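PDB 2UVK: YJHT from Escherichia coli, which catalyses the mutarotation of the sialic acid N-acetylneuraminate, speeding the conversion of its alpha-anomer to the beta-anomer in the periplasm. Local coordinates for residues N317-I322 / D334-T339; L26-T31 / G54-A59; F85-H89 / K100-H104; T31-K35 / T46-F51; A210-L214 / N275-E279. All blocks are in the same frame, centred on the assembly; numbering follows the deposited sequence.

Contact 1: residues N317-I322 / D334-T339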
# COMPACT_ATOMS: atom_id res chain seq x y z
N ASN B 317 -23.37 -25.56 13.04
CA ASN B 317 -24.36 -24.67 12.43
C ASN B 317 -24.73 -23.48 13.32
O ASN B 317 -25.84 -22.97 13.27
CB ASN B 317 -25.62 -25.48 12.04
CG ASN B 317 -26.49 -24.78 11.01
OD1 ASN B 317 -26.01 -23.97 10.21
ND2 ASN B 317 -27.79 -25.12 11.01
N SER B 318 -23.76 -23.01 14.09
CA SER B 318 -23.94 -21.92 15.03
C SER B 318 -22.73 -21.01 14.95
O SER B 318 -21.73 -21.36 14.33
CB SER B 318 -24.05 -22.46 16.45
OG SER B 318 -25.20 -23.29 16.60
N LEU B 319 -22.84 -19.85 15.58
CA LEU B 319 -21.70 -18.94 15.75
C LEU B 319 -21.10 -19.16 17.14
O LEU B 319 -21.77 -18.96 18.15
CB LEU B 319 -22.15 -17.51 15.59
CG LEU B 319 -21.14 -16.44 16.00
CD1 LEU B 319 -19.89 -16.61 15.18
CD2 LEU B 319 -21.78 -15.08 15.80
N LEU B 320 -19.84 -19.59 17.17
CA LEU B 320 -19.09 -19.78 18.40
C LEU B 320 -18.24 -18.52 18.61
O LEU B 320 -17.44 -18.18 17.74
CB LEU B 320 -18.19 -21.01 18.25
CG LEU B 320 -17.18 -21.32 19.35
CD1 LEU B 320 -17.85 -21.37 20.71
CD2 LEU B 320 -16.38 -22.58 19.03
N ILE B 321 -18.43 -17.85 19.74
CA ILE B 321 -17.66 -16.64 20.09
C ILE B 321 -16.75 -16.99 21.24
O ILE B 321 -17.20 -17.52 22.25
CB ILE B 321 -18.61 -15.50 20.53
CG1 ILE B 321 -19.43 -15.00 19.34
CG2 ILE B 321 -17.83 -14.35 21.27
CD1 ILE B 321 -20.55 -14.07 19.73
N ILE B 322 -15.46 -16.67 21.11
CA ILE B 322 -14.50 -17.04 22.13
C ILE B 322 -13.74 -15.77 22.55
O ILE B 322 -13.13 -15.11 21.72
CB ILE B 322 -13.49 -18.10 21.65
CG1 ILE B 322 -14.20 -19.33 21.05
CG2 ILE B 322 -12.58 -18.52 22.81
CD1 ILE B 322 -13.24 -20.38 20.50
N ASP B 334 -14.51 -16.32 28.56
CA ASP B 334 -15.67 -17.20 28.32
C ASP B 334 -16.05 -17.23 26.84
O ASP B 334 -15.60 -16.41 26.04
CB ASP B 334 -16.87 -16.78 29.17
CG ASP B 334 -17.34 -15.39 28.87
OD1 ASP B 334 -16.48 -14.50 28.66
OD2 ASP B 334 -18.56 -15.16 28.86
N SER B 335 -16.91 -18.20 26.51
CA SER B 335 -17.38 -18.41 25.15
C SER B 335 -18.89 -18.42 25.11
O SER B 335 -19.54 -18.75 26.11
CB SER B 335 -16.86 -19.74 24.60
OG SER B 335 -15.46 -19.66 24.37
N VAL B 336 -19.44 -18.03 23.97
CA VAL B 336 -20.88 -17.95 23.74
C VAL B 336 -21.18 -18.73 22.47
O VAL B 336 -20.37 -18.76 21.53
CB VAL B 336 -21.31 -16.45 23.53
CG1 VAL B 336 -22.84 -16.30 23.56
CG2 VAL B 336 -20.65 -15.56 24.58
N LEU B 337 -22.35 -19.36 22.44
CA LEU B 337 -22.84 -20.01 21.24
C LEU B 337 -24.17 -19.36 20.84
O LEU B 337 -25.09 -19.26 21.66
CB LEU B 337 -23.02 -21.51 21.48
CG LEU B 337 -23.09 -22.37 20.23
CD1 LEU B 337 -21.84 -22.34 19.36
CD2 LEU B 337 -23.39 -23.81 20.67
N ILE B 338 -24.24 -18.87 19.61
CA ILE B 338 -25.46 -18.28 19.07
C ILE B 338 -25.98 -19.21 17.98
O ILE B 338 -25.32 -19.44 16.97
CB ILE B 338 -25.25 -16.85 18.53
CG1 ILE B 338 -24.58 -15.98 19.61
CG2 ILE B 338 -26.57 -16.21 18.14
CD1 ILE B 338 -24.21 -14.57 19.17
N THR B 339 -27.17 -19.78 18.20
CA THR B 339 -27.79 -20.66 17.22
C THR B 339 -29.11 -20.05 16.77
O THR B 339 -29.76 -19.33 17.53
CB THR B 339 -28.09 -22.05 17.81
OG1 THR B 339 -27.02 -22.48 18.67
CG2 THR B 339 -28.31 -23.07 16.68

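Contact 2: residues L26-T31 / G54-A59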
# COMPACT_ATOMS: atom_id res chain seq x y z
N LEU B 26 -2.63 -15.70 20.30
CA LEU B 26 -2.24 -14.30 20.10
C LEU B 26 -3.16 -13.33 20.83
O LEU B 26 -3.80 -13.69 21.81
CB LEU B 26 -2.04 -13.99 18.63
CG LEU B 26 -1.10 -14.94 17.88
CD1 LEU B 26 -0.97 -14.60 16.40
CD2 LEU B 26 0.28 -15.02 18.59
N GLY B 27 -3.14 -12.06 20.42
CA GLY B 27 -3.84 -11.04 21.16
C GLY B 27 -3.28 -11.01 22.56
O GLY B 27 -2.05 -11.11 22.74
N SER B 28 -4.14 -10.87 23.55
CA SER B 28 -3.67 -10.75 24.94
C SER B 28 -3.09 -12.07 25.48
O SER B 28 -2.58 -12.09 26.62
CB SER B 28 -4.78 -10.21 25.83
OG SER B 28 -5.93 -11.02 25.79
N ALA B 29 -3.14 -13.14 24.68
CA ALA B 29 -2.46 -14.39 25.03
C ALA B 29 -0.96 -14.37 24.72
O ALA B 29 -0.25 -15.33 25.00
CB ALA B 29 -3.13 -15.59 24.38
N GLY B 30 -0.45 -13.28 24.18
CA GLY B 30 0.96 -13.21 23.83
C GLY B 30 1.30 -14.15 22.72
O GLY B 30 0.57 -14.22 21.74
N THR B 31 2.41 -14.88 22.84
CA THR B 31 2.79 -15.83 21.82
C THR B 31 2.08 -17.20 21.96
O THR B 31 2.33 -18.12 21.14
CB THR B 31 4.29 -16.06 21.80
OG1 THR B 31 4.72 -16.50 23.11
CG2 THR B 31 5.02 -14.76 21.43
N GLY B 54 6.54 -13.15 17.62
CA GLY B 54 6.19 -12.22 18.66
C GLY B 54 4.71 -12.01 18.82
O GLY B 54 3.93 -12.47 17.98
N PRO B 55 4.29 -11.33 19.90
CA PRO B 55 2.87 -11.04 20.10
C PRO B 55 2.27 -10.26 18.94
O PRO B 55 2.95 -9.43 18.36
CB PRO B 55 2.87 -10.19 21.35
CG PRO B 55 4.15 -10.63 22.10
CD PRO B 55 5.11 -10.84 21.02
N ARG B 56 1.01 -10.56 18.62
CA ARG B 56 0.28 -9.88 17.53
C ARG B 56 -1.12 -9.60 17.98
O ARG B 56 -1.83 -10.53 18.42
CB ARG B 56 0.17 -10.75 16.27
CG ARG B 56 1.48 -11.24 15.68
CD ARG B 56 2.43 -10.15 15.17
NE ARG B 56 3.69 -10.69 14.67
CZ ARG B 56 3.93 -11.14 13.44
NH1 ARG B 56 2.97 -11.15 12.52
NH2 ARG B 56 5.14 -11.57 13.10
N ASP B 57 -1.55 -8.33 17.88
CA ASP B 57 -2.96 -7.96 18.01
C ASP B 57 -3.55 -7.81 16.62
O ASP B 57 -2.90 -7.37 15.70
CB ASP B 57 -3.11 -6.63 18.74
CG ASP B 57 -2.92 -6.72 20.22
OD1 ASP B 57 -2.91 -7.81 20.83
OD2 ASP B 57 -2.78 -5.61 20.82
N GLN B 58 -4.79 -8.25 16.46
CA GLN B 58 -5.47 -8.06 15.18
C GLN B 58 -4.85 -8.84 14.00
O GLN B 58 -4.97 -8.46 12.83
CB GLN B 58 -5.63 -6.56 14.82
CG GLN B 58 -6.43 -5.79 15.86
CD GLN B 58 -6.76 -4.39 15.42
OE1 GLN B 58 -7.32 -4.19 14.36
NE2 GLN B 58 -6.36 -3.41 16.22
N ALA B 59 -4.19 -9.96 14.30
CA ALA B 59 -3.84 -10.94 13.26
C ALA B 59 -5.09 -11.68 12.78
O ALA B 59 -6.16 -11.62 13.39
CB ALA B 59 -2.85 -11.93 13.81
O HOH W 1 -0.12 -11.79 20.83
O HOH W 2 -0.30 -8.65 21.46

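Contact 3: residues F85-H89 / K100-H104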
# COMPACT_ATOMS: atom_id res chain seq x y z
N PHE B 85 2.48 -5.76 10.65
CA PHE B 85 3.25 -6.78 9.93
C PHE B 85 2.58 -7.18 8.62
O PHE B 85 1.38 -6.99 8.47
CB PHE B 85 3.41 -8.04 10.80
CG PHE B 85 4.38 -7.88 11.95
CD1 PHE B 85 5.65 -8.38 11.83
CD2 PHE B 85 4.00 -7.33 13.15
CE1 PHE B 85 6.55 -8.24 12.85
CE2 PHE B 85 4.89 -7.21 14.18
CZ PHE B 85 6.17 -7.70 14.01
N ASN B 86 3.35 -7.74 7.68
CA ASN B 86 2.83 -8.20 6.39
C ASN B 86 3.21 -9.64 6.13
O ASN B 86 3.31 -10.05 4.99
CB ASN B 86 3.32 -7.33 5.22
CG ASN B 86 4.78 -7.62 4.83
OD1 ASN B 86 5.61 -7.91 5.71
ND2 ASN B 86 5.10 -7.56 3.54
N ASP B 87 3.43 -10.39 7.20
CA ASP B 87 4.01 -11.73 7.06
C ASP B 87 3.00 -12.87 7.21
O ASP B 87 1.82 -12.65 7.54
CB ASP B 87 5.18 -11.92 8.04
CG ASP B 87 4.79 -11.74 9.49
OD1 ASP B 87 3.58 -11.52 9.79
OD2 ASP B 87 5.70 -11.78 10.36
N VAL B 88 3.47 -14.07 6.89
CA VAL B 88 2.67 -15.29 7.03
C VAL B 88 3.50 -16.34 7.77
O VAL B 88 4.67 -16.57 7.44
CB VAL B 88 2.26 -15.83 5.65
CG1 VAL B 88 1.30 -17.04 5.79
CG2 VAL B 88 1.67 -14.74 4.77
N HIS B 89 2.88 -16.93 8.78
CA HIS B 89 3.45 -18.08 9.48
C HIS B 89 2.56 -19.28 9.25
O HIS B 89 1.36 -19.15 9.09
CB HIS B 89 3.56 -17.79 10.97
CG HIS B 89 4.68 -16.87 11.32
ND1 HIS B 89 4.63 -15.50 11.13
CD2 HIS B 89 5.89 -17.11 11.89
CE1 HIS B 89 5.75 -14.95 11.56
NE2 HIS B 89 6.54 -15.91 12.03
N LYS B 100 8.02 -19.53 9.64
CA LYS B 100 7.69 -18.28 8.93
C LYS B 100 7.89 -18.56 7.46
O LYS B 100 8.87 -19.20 7.07
CB LYS B 100 8.61 -17.17 9.38
CG LYS B 100 8.32 -15.84 8.68
CD LYS B 100 9.16 -14.69 9.20
CE LYS B 100 8.85 -13.47 8.39
NZ LYS B 100 9.76 -12.31 8.69
N LEU B 101 6.95 -18.13 6.63
CA LEU B 101 7.06 -18.35 5.20
C LEU B 101 7.83 -17.19 4.57
O LEU B 101 7.78 -16.04 5.06
CB LEU B 101 5.67 -18.50 4.55
CG LEU B 101 4.76 -19.58 5.14
CD1 LEU B 101 3.46 -19.66 4.36
CD2 LEU B 101 5.46 -20.95 5.17
N MSE B 102 8.58 -17.50 3.51
CA MSE B 102 9.19 -16.44 2.71
C MSE B 102 8.10 -15.98 1.78
O MSE B 102 7.86 -16.57 0.73
CB MSE B 102 10.41 -16.97 1.96
CG MSE B 102 11.11 -15.87 1.16
SE MSE B 102 12.82 -16.48 0.46
CE MSE B 102 13.97 -16.13 2.01
N SER B 103 7.39 -14.93 2.20
CA SER B 103 6.18 -14.49 1.53
C SER B 103 5.94 -13.04 1.93
O SER B 103 5.93 -12.75 3.11
CB SER B 103 5.03 -15.34 2.02
OG SER B 103 3.83 -15.03 1.37
N HIS B 104 5.69 -12.18 0.95
CA HIS B 104 5.57 -10.74 1.22
C HIS B 104 4.25 -10.19 0.72
O HIS B 104 4.08 -9.95 -0.48
CB HIS B 104 6.73 -10.03 0.53
CG HIS B 104 8.06 -10.39 1.12
ND1 HIS B 104 8.93 -11.30 0.55
CD2 HIS B 104 8.62 -9.99 2.28
CE1 HIS B 104 9.98 -11.42 1.34
NE2 HIS B 104 9.81 -10.67 2.40
O HOH W 3 8.18 -10.91 10.15
O HOH W 4 6.04 -14.03 5.72

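Contact 4: residues T31-K35 / T46-F51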
# COMPACT_ATOMS: atom_id res chain seq x y z
N THR B 31 2.41 -14.88 22.84
CA THR B 31 2.79 -15.83 21.82
C THR B 31 2.08 -17.20 21.96
O THR B 31 2.33 -18.12 21.14
CB THR B 31 4.29 -16.06 21.80
OG1 THR B 31 4.72 -16.50 23.11
CG2 THR B 31 5.02 -14.76 21.43
N ALA B 32 1.20 -17.33 22.95
CA ALA B 32 0.56 -18.63 23.24
C ALA B 32 -0.49 -18.97 22.20
O ALA B 32 -1.24 -18.11 21.74
CB ALA B 32 -0.05 -18.63 24.61
N TRP B 33 -0.54 -20.26 21.84
CA TRP B 33 -1.62 -20.90 21.10
C TRP B 33 -2.12 -22.09 21.91
O TRP B 33 -1.35 -22.68 22.67
CB TRP B 33 -1.15 -21.36 19.73
CG TRP B 33 -1.16 -20.24 18.76
CD1 TRP B 33 -0.23 -19.26 18.64
CD2 TRP B 33 -2.18 -19.95 17.80
NE1 TRP B 33 -0.58 -18.39 17.63
CE2 TRP B 33 -1.78 -18.80 17.10
CE3 TRP B 33 -3.39 -20.56 17.44
CZ2 TRP B 33 -2.55 -18.24 16.09
CZ3 TRP B 33 -4.14 -20.02 16.42
CH2 TRP B 33 -3.73 -18.88 15.76
N TYR B 34 -3.40 -22.36 21.75
CA TYR B 34 -4.06 -23.51 22.37
C TYR B 34 -4.97 -24.17 21.37
O TYR B 34 -5.47 -23.54 20.46
CB TYR B 34 -4.88 -23.08 23.57
CG TYR B 34 -4.18 -22.13 24.51
CD1 TYR B 34 -3.42 -22.60 25.55
CD2 TYR B 34 -4.31 -20.76 24.34
CE1 TYR B 34 -2.77 -21.72 26.42
CE2 TYR B 34 -3.67 -19.86 25.22
CZ TYR B 34 -2.91 -20.35 26.24
OH TYR B 34 -2.28 -19.43 27.10
N LYS B 35 -5.21 -25.47 21.57
CA LYS B 35 -6.22 -26.19 20.79
C LYS B 35 -7.23 -26.88 21.70
O LYS B 35 -6.95 -27.16 22.85
CB LYS B 35 -5.58 -27.21 19.86
CG LYS B 35 -4.97 -28.44 20.56
CD LYS B 35 -4.33 -29.31 19.51
CE LYS B 35 -3.69 -30.54 20.09
NZ LYS B 35 -3.06 -31.32 18.98
N THR B 46 -5.29 -27.31 25.26
CA THR B 46 -3.93 -27.80 25.25
C THR B 46 -2.99 -26.75 24.65
O THR B 46 -3.20 -26.32 23.53
CB THR B 46 -3.82 -29.09 24.41
OG1 THR B 46 -4.61 -30.11 25.03
CG2 THR B 46 -2.37 -29.55 24.26
N ALA B 47 -1.95 -26.38 25.39
CA ALA B 47 -0.94 -25.42 24.92
C ALA B 47 -0.12 -25.99 23.78
O ALA B 47 0.37 -27.13 23.83
CB ALA B 47 -0.03 -24.99 26.05
N LEU B 48 0.02 -25.19 22.72
CA LEU B 48 0.76 -25.55 21.55
C LEU B 48 2.13 -24.86 21.54
O LEU B 48 2.45 -24.05 22.42
CB LEU B 48 -0.06 -25.19 20.31
CG LEU B 48 -1.47 -25.79 20.20
CD1 LEU B 48 -2.14 -25.38 18.90
CD2 LEU B 48 -1.41 -27.34 20.33
N ALA B 49 2.92 -25.15 20.52
CA ALA B 49 4.18 -24.47 20.32
C ALA B 49 3.93 -22.96 20.20
O ALA B 49 2.97 -22.53 19.56
CB ALA B 49 4.87 -25.01 19.09
N ALA B 50 4.80 -22.19 20.84
CA ALA B 50 4.67 -20.73 20.82
C ALA B 50 4.83 -20.16 19.42
O ALA B 50 5.60 -20.63 18.60
CB ALA B 50 5.71 -20.11 21.76
N PHE B 51 4.08 -19.09 19.17
CA PHE B 51 4.21 -18.34 17.93
C PHE B 51 5.58 -17.67 17.88
O PHE B 51 5.92 -16.95 18.81
CB PHE B 51 3.09 -17.31 17.86
CG PHE B 51 3.00 -16.58 16.55
CD1 PHE B 51 2.55 -17.20 15.41
CD2 PHE B 51 3.39 -15.24 16.47
CE1 PHE B 51 2.48 -16.50 14.21
CE2 PHE B 51 3.30 -14.57 15.28
CZ PHE B 51 2.85 -15.19 14.17
O HOH W 5 1.30 -21.90 23.57
O HOH W 6 -7.00 -30.27 23.74

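Contact 5: residues A210-L214 / N275-E279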
# COMPACT_ATOMS: atom_id res chain seq x y z
N ALA B 210 -14.08 2.97 9.07
CA ALA B 210 -13.71 3.64 7.81
C ALA B 210 -12.49 4.53 7.95
O ALA B 210 -11.83 4.83 6.98
CB ALA B 210 -14.89 4.48 7.25
N LYS B 211 -12.19 4.95 9.18
CA LYS B 211 -10.97 5.68 9.50
C LYS B 211 -10.84 5.57 11.01
O LYS B 211 -11.79 5.16 11.66
CB LYS B 211 -11.03 7.14 9.06
CG LYS B 211 -12.16 7.98 9.68
CD LYS B 211 -11.84 9.49 9.62
CE LYS B 211 -10.85 9.88 10.70
NZ LYS B 211 -10.58 11.37 10.67
N PRO B 212 -9.68 5.93 11.56
CA PRO B 212 -9.58 5.89 13.03
C PRO B 212 -10.71 6.66 13.71
O PRO B 212 -10.89 7.84 13.40
CB PRO B 212 -8.20 6.45 13.29
CG PRO B 212 -7.43 6.10 12.07
CD PRO B 212 -8.41 6.33 10.95
N GLY B 213 -11.51 5.96 14.52
CA GLY B 213 -12.63 6.55 15.27
C GLY B 213 -13.97 6.71 14.57
O GLY B 213 -14.93 7.24 15.16
N LEU B 214 -14.05 6.27 13.33
CA LEU B 214 -15.30 6.30 12.58
C LEU B 214 -15.58 4.96 11.96
O LEU B 214 -14.77 4.46 11.18
CB LEU B 214 -15.19 7.32 11.46
CG LEU B 214 -16.42 7.43 10.57
CD1 LEU B 214 -17.63 8.07 11.30
CD2 LEU B 214 -16.05 8.19 9.31
N ASN B 275 -13.88 16.06 11.02
CA ASN B 275 -13.06 14.89 10.63
C ASN B 275 -12.73 14.02 11.82
O ASN B 275 -12.69 12.80 11.70
CB ASN B 275 -11.78 15.33 9.96
CG ASN B 275 -11.98 15.80 8.54
OD1 ASN B 275 -13.01 15.54 7.93
ND2 ASN B 275 -10.98 16.47 7.99
N TYR B 276 -12.45 14.65 12.95
CA TYR B 276 -12.13 13.95 14.20
C TYR B 276 -13.47 13.61 14.85
O TYR B 276 -13.96 14.29 15.76
CB TYR B 276 -11.24 14.84 15.07
CG TYR B 276 -10.64 14.25 16.33
CD1 TYR B 276 -9.69 14.96 17.05
CD2 TYR B 276 -10.99 12.98 16.80
CE1 TYR B 276 -9.13 14.46 18.20
CE2 TYR B 276 -10.42 12.48 17.96
CZ TYR B 276 -9.49 13.23 18.66
OH TYR B 276 -8.91 12.73 19.81
N ALA B 277 -14.09 12.54 14.33
CA ALA B 277 -15.51 12.28 14.53
C ALA B 277 -15.86 11.78 15.92
O ALA B 277 -17.03 11.84 16.32
CB ALA B 277 -16.00 11.26 13.49
N HIS B 278 -14.87 11.27 16.64
CA HIS B 278 -15.08 10.65 17.94
C HIS B 278 -14.41 11.44 19.07
O HIS B 278 -14.33 10.95 20.19
CB HIS B 278 -14.57 9.20 17.94
CG HIS B 278 -13.09 9.07 17.81
ND1 HIS B 278 -12.35 9.70 16.83
CD2 HIS B 278 -12.20 8.32 18.52
CE1 HIS B 278 -11.08 9.37 16.95
NE2 HIS B 278 -10.96 8.55 17.98
N GLU B 279 -13.94 12.65 18.78
CA GLU B 279 -13.34 13.50 19.82
C GLU B 279 -14.24 13.63 21.05
O GLU B 279 -15.42 14.00 20.94
CB GLU B 279 -13.01 14.88 19.27
CG GLU B 279 -12.16 15.70 20.22
CD GLU B 279 -11.73 17.05 19.65
OE1 GLU B 279 -12.11 17.38 18.50
OE2 GLU B 279 -11.01 17.78 20.35
O HOH W 7 -11.98 10.29 14.07

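Contact 1: residues N317-I322 / D334-T339
Ser318 opens the pairing with Thr339: its OG lies 2.9 Å from Thr339 OG1 in a hydroxyl-to-hydroxyl hydrogen bond, and it also bonds the carbonyl of Asn316. Ser318 CB rests 3.7 Å from Leu337 CD1. Leu319 and Ile338 form a hydrogen-bonded antiparallel pair, N to O 2.9 Å both ways, and their side chains run side by side in the same direction. These are the two middle strands of a four-stranded antiparallel propeller blade, 318-322 lying next to 311-315 and 335-341 next to 344-348. Leu320, in a non-hydrogen-bonded pair, turns to the other face, where its CB meets Leu337 CD1 at 4.0 Å and Trp315 covers both leucines. Ile321 returns to the face of Leu319. Its N donates almost straight to Val336 O (2.8 Å, 179° at the hydrogen), in the carbonyl plane, and its CD1 reaches obliquely across to Ile338 CD1, 3.7 Å away. Phe247 packs on Ile321, and Ile256 on Leu319 and Ile338, from the preceding sheet. Ile322 pairs with Ser335 in a non-hydrogen-bonded position at the end of the ladder.

Contact 2: residues L26-T31 / G54-A59
Gly27 and Arg56 join two irregular loops through one direct backbone hydrogen bond, Gly27 N to Arg56 O at 2.8 Å, with the donor tilted 24° from the carbonyl plane; Gly27 takes up a positive phi as the 26-31 loop curls through a short 3-10 turn. A water bridges the two loops, accepting from Arg56 N at 2.8 Å and lying within hydrogen-bonding distance of the carbonyls of Gly27 and Gly30. Leu26 lies alongside the first part of Arg56, both side chains pointing the same way. Its CB sits 3.5 Å from Arg56 O, and its CD1 touches Arg56 CB at 4.0 Å and then the methyl of Ala59; Val70 packs against both Leu26 and Ala59. Arg56 bends at chi2 (-63°), carrying its guanidinium away from Leu26 to a salt bridge with Asp87, hydrogen bonds to the carbonyls of Gly53 and Gly72, and a cation-pi contact with Phe85. Asp57 brings OD1 to 3.4 Å from Gly27 CA, and a second water bonds the same oxygen. At the other end Thr31 lays its CG2 against the Pro55 ring, 3.9 Å from CD. In this Kelch-repeat propeller the loop joining strands 21-25 and 33-37 of the first blade is thereby tied to the segment leading into strand 60-64, the first of the next blade, all within Kelch repeat 1.

Contact 3: residues F85-H89 / K100-H104
His89 and Lys100 meet with the aliphatic lysine chain running obliquely over one face of the imidazole. Lys100 CG lies 4.0 Å from the ring centroid, 22° off the normal and displaced toward the rim, a CH-pi contact extended by CB at 3.6 Å from His89 NE2. Because Lys100 CG is anti to the backbone N (chi1 -180°) and the chain stays extended beyond it, the ammonium is carried past the ring toward Asp87, which the lysine crosses at about a right angle. Lys100 CE approaches Asp87 CB, but NZ and OD2 remain 4.4 Å apart, too far for a direct salt bridge; a water spans them, donating to OD2 and accepting from NZ, each at 2.6 Å. Val88 points between the loop residues: its CG1 crosses obliquely to Leu101 CD1 at 3.7 Å, while CG2 faces Ser103 OG. Phe173 of the next blade packs on Val88, Leu101 and Ser103. The backbones join where Leu101 N donates to Val88 O (2.9 Å), beside the non-hydrogen-bonded pair His89-Lys100 that ends the pairing of the third and fourth strands of this blade, 88-92 and 97-100. Beyond it the chains part, and a second water accepts from Val88 N within reach of the carbonyls of Leu101 and Ser103. Asn86 and His104 lie at the dimer interface, against Asn130 and Asp138 of the second subunit. Asp87 is thus shared between a direct salt bridge to Arg56 and a water-mediated link to Lys100, and the two cations probably stabilise its negative charge.

Contact 4: residues T31-K35 / T46-F51
Trp33, on the beta hairpin of strands 33-37 and 46-47, and Phe51, in the loop that follows it, lie side by side at the apolar centre of the contact; the hairpin forms the outer edge of the first propeller blade. Phe51 CB sits at the indole edge, 3.8 Å from Trp33 NE1, and the rings meet obliquely, neither stacked nor edge-to-face. Phe51 CG is anti to the backbone N (chi1 -173°), which sends the phenyl away from the hairpin toward His89 and Trp98 of the next blade; Trp98 also meets Trp33. Next to this pair, Trp33 CB packs on Leu48 CB. Leu48 then pushes CD2 against the extended lysine chain, which it crosses at about a right angle, 3.6 Å from Lys35 CD. On the reverse side of the strands Tyr34 sets CD1 3.8 Å from Ala47 CA. The backbone completes the join. Lys35 and Thr46 exchange two bonds, whereas Leu48 N reaches Trp33 O from 41° above the carbonyl plane. A water is inserted beside it, accepting from Trp33 N and donating to Leu48 O. The chains meet again where Phe51 N donates to Thr31 O (2.8 Å, 174° at the hydrogen). At the polar edge, a water donates to Lys35 O at 3.2 Å and bonds Thr46 OG1 at 2.7 Å.

Contact 5: residues A210-L214 / N275-E279
Gly213 and His278 meet where two tight turns face each other, a type II turn from Lys211 to Leu214 and a type I turn from Tyr276 to Glu279. The first turn is closed by a classic beta bulge, with Ala210 N and Lys211 N both bonded to Leu214 O. Gly213, without a side chain and at positive phi, lays its CA directly over the centre of the His278 imidazole, 3.5 Å from the centroid and 6° off the normal, a close CH-pi contact. The ring gets there by placing CG between the backbone N and the carbonyl carbon (chi1 68°). Phe263 and Phe157 meet the same ring. Lys211 folds at chi3 (-78°) to bring NZ 2.7 Å from Asn275 O, approaching from well above the carbonyl plane. The carbonyls of Phe157 and Lys159 and the hydroxyl of Tyr164 also lie within hydrogen-bonding range of the ammonium, four oxygens for its three N-H bonds. On the far flank Leu214 CD1 touches Ala277 CB at 4.2 Å, with Tyr270 against both. A water ties the turns together, donating to Pro212 O at 2.8 Å and accepting from Ala277 N. Gly213 N donates to OE2 of Glu209, the predicted proton acceptor. The lysine, gripped by several neutral oxygens, holds the 275-279 loop to this turn, and the turn in its tight fit against His278 probably helps to position the Glu209 carboxylate.

Overall arrangement
Contacts 2, 3 and 4 form one continuous cluster where the first two blades adjoin. Contacts 2 and 4 share Thr31 and lie about 11 Å apart between centres, with Leu26 CG 3.5 Å from Trp33 NE1. Contact 3 joins contact 2 through the salt bridge from Arg56 NH2 to Asp87 OD2 (2.8 Å), and contact 4 where His89 ND1 lies 3.5 Å from Phe51 CZ. Contact 1, in the last blade, approaches contact 4 to about 8 Å between nearest atoms without touching. Contact 5, beside the predicted proton acceptor Glu209, lies across the chain's centre from contact 4, about 35 Å away between centres; contact 2 comes nearest to it, at about 10 Å between nearest atoms.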